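Local atomic coordinates of conserved uncharacterized protein (predicted phosphoesterase COG0622) (Streptococcus pneumoniae, PDB entry 3CK2), a protein that probably hydrolyses phosphate esters, as a manganese-binding member of the calcineurin-like phosphoesterase superfamily. Residues Leu44-Pro49 against Ala65-Arg70. Sequence-based numbering, arbitrary orientation.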
ATOM      1  N   LEU A  44     -10.329  -9.171   8.552  1.00 22.54           N
ATOM      2  CA  LEU A  44     -11.721  -8.993   8.176  1.00 22.37           C
ATOM      3  C   LEU A  44     -12.092 -10.038   7.131  1.00 22.27           C
ATOM      4  O   LEU A  44     -11.220 -10.660   6.516  1.00 21.63           O
ATOM      5  CB  LEU A  44     -11.966  -7.562   7.622  1.00 21.99           C
ATOM      6  CG  LEU A  44     -11.551  -6.363   8.480  1.00 22.95           C
ATOM      7  CD1 LEU A  44     -11.942  -5.027   7.801  1.00 23.95           C
ATOM      8  CD2 LEU A  44     -12.082  -6.444   9.933  1.00 21.31           C
ATOM      9  N   ARG A  45     -13.396 -10.217   6.961  1.00 23.58           N
ATOM     10  CA  ARG A  45     -13.959 -11.028   5.891  1.00 25.01           C
ATOM     11  C   ARG A  45     -13.836 -10.364   4.523  1.00 25.25           C
ATOM     12  O   ARG A  45     -14.002  -9.146   4.420  1.00 24.35           O
ATOM     13  CB  ARG A  45     -15.407 -11.305   6.187  1.00 25.60           C
ATOM     14  CG  ARG A  45     -15.545 -12.282   7.309  1.00 27.67           C
ATOM     15  CD  ARG A  45     -16.869 -12.173   7.990  1.00 30.43           C
ATOM     16  NE  ARG A  45     -17.959 -12.606   7.133  1.00 32.65           N
ATOM     17  CZ  ARG A  45     -18.206 -13.870   6.812  1.00 32.39           C
ATOM     18  NH1 ARG A  45     -17.417 -14.855   7.229  1.00 33.64           N
ATOM     19  NH2 ARG A  45     -19.245 -14.135   6.048  1.00 33.32           N
ATOM     20  N   PRO A  46     -13.437 -11.150   3.494  1.00 26.10           N
ATOM     21  CA  PRO A  46     -13.342 -10.671   2.096  1.00 26.05           C
ATOM     22  C   PRO A  46     -14.656 -10.165   1.518  1.00 25.22           C
ATOM     23  O   PRO A  46     -14.642  -9.322   0.661  1.00 25.07           O
ATOM     24  CB  PRO A  46     -12.865 -11.902   1.305  1.00 26.34           C
ATOM     25  CG  PRO A  46     -12.299 -12.826   2.307  1.00 27.55           C
ATOM     26  CD  PRO A  46     -12.938 -12.528   3.641  1.00 26.61           C
ATOM     27  N   ASP A  47     -15.768 -10.663   2.024  1.00 25.11           N
ATOM     28  CA  ASP A  47     -17.080 -10.167   1.625  1.00 25.67           C
ATOM     29  C   ASP A  47     -17.561  -8.974   2.450  1.00 25.23           C
ATOM     30  O   ASP A  47     -18.670  -8.529   2.255  1.00 25.14           O
ATOM     31  CB  ASP A  47     -18.127 -11.294   1.659  1.00 25.90           C
ATOM     32  CG  ASP A  47     -18.381 -11.829   3.055  1.00 28.39           C
ATOM     33  OD1 ASP A  47     -17.887 -11.254   4.065  1.00 30.54           O
ATOM     34  OD2 ASP A  47     -19.112 -12.829   3.140  1.00 31.42           O
ATOM     35  N   SER A  48     -16.734  -8.441   3.354  1.00 25.31           N
ATOM     36  CA  SER A  48     -17.090  -7.194   4.032  1.00 24.86           C
ATOM     37  C   SER A  48     -17.415  -6.081   3.027  1.00 24.72           C
ATOM     38  O   SER A  48     -16.676  -5.861   2.049  1.00 24.80           O
ATOM     39  CB  SER A  48     -15.990  -6.702   4.954  1.00 24.65           C
ATOM     40  OG  SER A  48     -16.439  -5.586   5.702  1.00 24.53           O
ATOM     41  N   PRO A  49     -18.518  -5.359   3.273  1.00 24.85           N
ATOM     42  CA  PRO A  49     -18.816  -4.196   2.433  1.00 24.72           C
ATOM     43  C   PRO A  49     -17.849  -3.043   2.617  1.00 24.55           C
ATOM     44  O   PRO A  49     -17.871  -2.123   1.821  1.00 24.95           O
ATOM     45  CB  PRO A  49     -20.235  -3.803   2.847  1.00 24.80           C
ATOM     46  CG  PRO A  49     -20.424  -4.383   4.200  1.00 25.33           C
ATOM     47  CD  PRO A  49     -19.551  -5.586   4.308  1.00 24.49           C
ATOM     48  N   ALA A  65     -10.835 -17.657   3.157  1.00 15.22           N
ATOM     49  CA  ALA A  65     -10.710 -17.797   1.709  1.00 14.76           C
ATOM     50  C   ALA A  65     -11.288 -16.553   1.022  1.00 14.53           C
ATOM     51  O   ALA A  65     -12.268 -15.941   1.498  1.00 14.94           O
ATOM     52  CB  ALA A  65     -11.439 -19.084   1.231  1.00 13.52           C
ATOM     53  N   GLY A  66     -10.673 -16.171  -0.095  1.00 14.24           N
ATOM     54  CA  GLY A  66     -11.235 -15.164  -0.977  1.00 14.32           C
ATOM     55  C   GLY A  66     -10.407 -13.920  -1.224  1.00 14.72           C
ATOM     56  O   GLY A  66     -10.828 -13.055  -1.989  1.00 14.48           O
ATOM     57  N   TYR A  67      -9.262 -13.788  -0.560  1.00 14.99           N
ATOM     58  CA  TYR A  67      -8.364 -12.698  -0.869  1.00 15.40           C
ATOM     59  C   TYR A  67      -7.345 -13.204  -1.874  1.00 15.77           C
ATOM     60  O   TYR A  67      -6.828 -14.317  -1.712  1.00 16.29           O
ATOM     61  CB  TYR A  67      -7.635 -12.168   0.372  1.00 14.92           C
ATOM     62  CG  TYR A  67      -8.474 -11.389   1.357  1.00 14.18           C
ATOM     63  CD1 TYR A  67      -9.011 -10.155   1.028  1.00 15.10           C
ATOM     64  CD2 TYR A  67      -8.657 -11.865   2.669  1.00 15.92           C
ATOM     65  CE1 TYR A  67      -9.766  -9.420   1.964  1.00 15.21           C
ATOM     66  CE2 TYR A  67      -9.385 -11.153   3.610  1.00 15.69           C
ATOM     67  CZ  TYR A  67      -9.943  -9.922   3.257  1.00 15.11           C
ATOM     68  OH  TYR A  67     -10.645  -9.224   4.201  1.00 11.86           O
ATOM     69  N   PRO A  68      -7.013 -12.378  -2.893  1.00 16.17           N
ATOM     70  CA  PRO A  68      -5.922 -12.792  -3.778  1.00 16.69           C
ATOM     71  C   PRO A  68      -4.548 -12.586  -3.116  1.00 16.36           C
ATOM     72  O   PRO A  68      -4.350 -11.651  -2.339  1.00 16.17           O
ATOM     73  CB  PRO A  68      -6.093 -11.867  -5.000  1.00 16.89           C
ATOM     74  CG  PRO A  68      -6.608 -10.608  -4.402  1.00 16.43           C
ATOM     75  CD  PRO A  68      -7.551 -11.062  -3.276  1.00 15.71           C
ATOM     76  N   GLU A  69      -3.610 -13.465  -3.439  1.00 16.73           N
ATOM     77  CA  GLU A  69      -2.213 -13.294  -3.042  1.00 17.65           C
ATOM     78  C   GLU A  69      -1.513 -12.094  -3.679  1.00 17.45           C
ATOM     79  O   GLU A  69      -0.724 -11.423  -3.032  1.00 17.98           O
ATOM     80  CB  GLU A  69      -1.421 -14.529  -3.387  1.00 17.49           C
ATOM     81  CG  GLU A  69      -1.742 -15.672  -2.445  1.00 19.46           C
ATOM     82  CD  GLU A  69      -1.050 -16.979  -2.821  1.00 18.30           C
ATOM     83  OE1 GLU A  69      -0.217 -17.022  -3.770  1.00 19.64           O
ATOM     84  OE2 GLU A  69      -1.345 -17.957  -2.133  1.00 18.31           O
ATOM     85  N   ARG A  70      -1.799 -11.861  -4.951  1.00 17.42           N
ATOM     86  CA  ARG A  70      -1.253 -10.748  -5.709  1.00 17.41           C
ATOM     87  C   ARG A  70      -2.381 -10.086  -6.432  1.00 17.01           C
ATOM     88  O   ARG A  70      -3.360 -10.719  -6.807  1.00 16.26           O
ATOM     89  CB  ARG A  70      -0.255 -11.230  -6.767  1.00 17.36           C
ATOM     90  CG  ARG A  70       0.816 -12.194  -6.288  1.00 17.87           C
ATOM     91  CD  ARG A  70       1.621 -12.746  -7.468  1.00 18.01           C
ATOM     92  NE  ARG A  70       2.624 -13.700  -7.001  1.00 20.23           N
ATOM     93  CZ  ARG A  70       3.616 -14.227  -7.745  1.00 23.00           C
ATOM     94  NH1 ARG A  70       3.798 -13.901  -9.026  1.00 22.75           N
ATOM     95  NH2 ARG A  70       4.462 -15.094  -7.193  1.00 22.04           N
TER
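With CG of Tyr67 turned anti to its own carbonyl carbon (chi1 -71°), one face of the phenol ring is set against Pro46 and its hydroxyl carried to the carbonyl of Leu44. One aromatic side chain thereby illustrates how a tyrosine can join two loops by using its face and its rim for different tasks. The face receives Pro46, whose CG sits 3.8 Å from the centroid of the Tyr67 ring and 18° off the ring normal, a CH-pi contact displaced somewhat toward CE2. The two side chains cross at about a right angle, and it is CG of Pro46 that lies over the face. At the rim, Tyr67 OH donates a hydrogen bond of 2.8 Å to Leu44 O; the hydroxyl lies well above the carbonyl plane, with a C=O...O angle of 107°. Pro46 CG also packs against the backbone, 3.2 Å from Ala65 O, and Gly66 O lies 4.0 Å from Pro46 CB.

Pro46 is presented by a type I beta turn from Arg45 to Ser48, closed by Ser48 N to Arg45 O and braced by a salt bridge between Arg45 NH2 and Asp47 OD2. Trp51 NE1 also binds Arg45 O, while its ring meets that of Tyr67 nearly perpendicularly. The side chain of Tyr67 is about 12 Å from a bound manganese ion, and the two loops follow shortly after the manganese ligands Asp41 and Asn60. In this calcineurin-like fold, the first loop links strands 35-38 and 54-56 of the six-stranded mixed sheet, and the second runs from 54-56, at that sheet's edge within the chain, to 70-75, an outermost strand of the five-stranded mixed sheet.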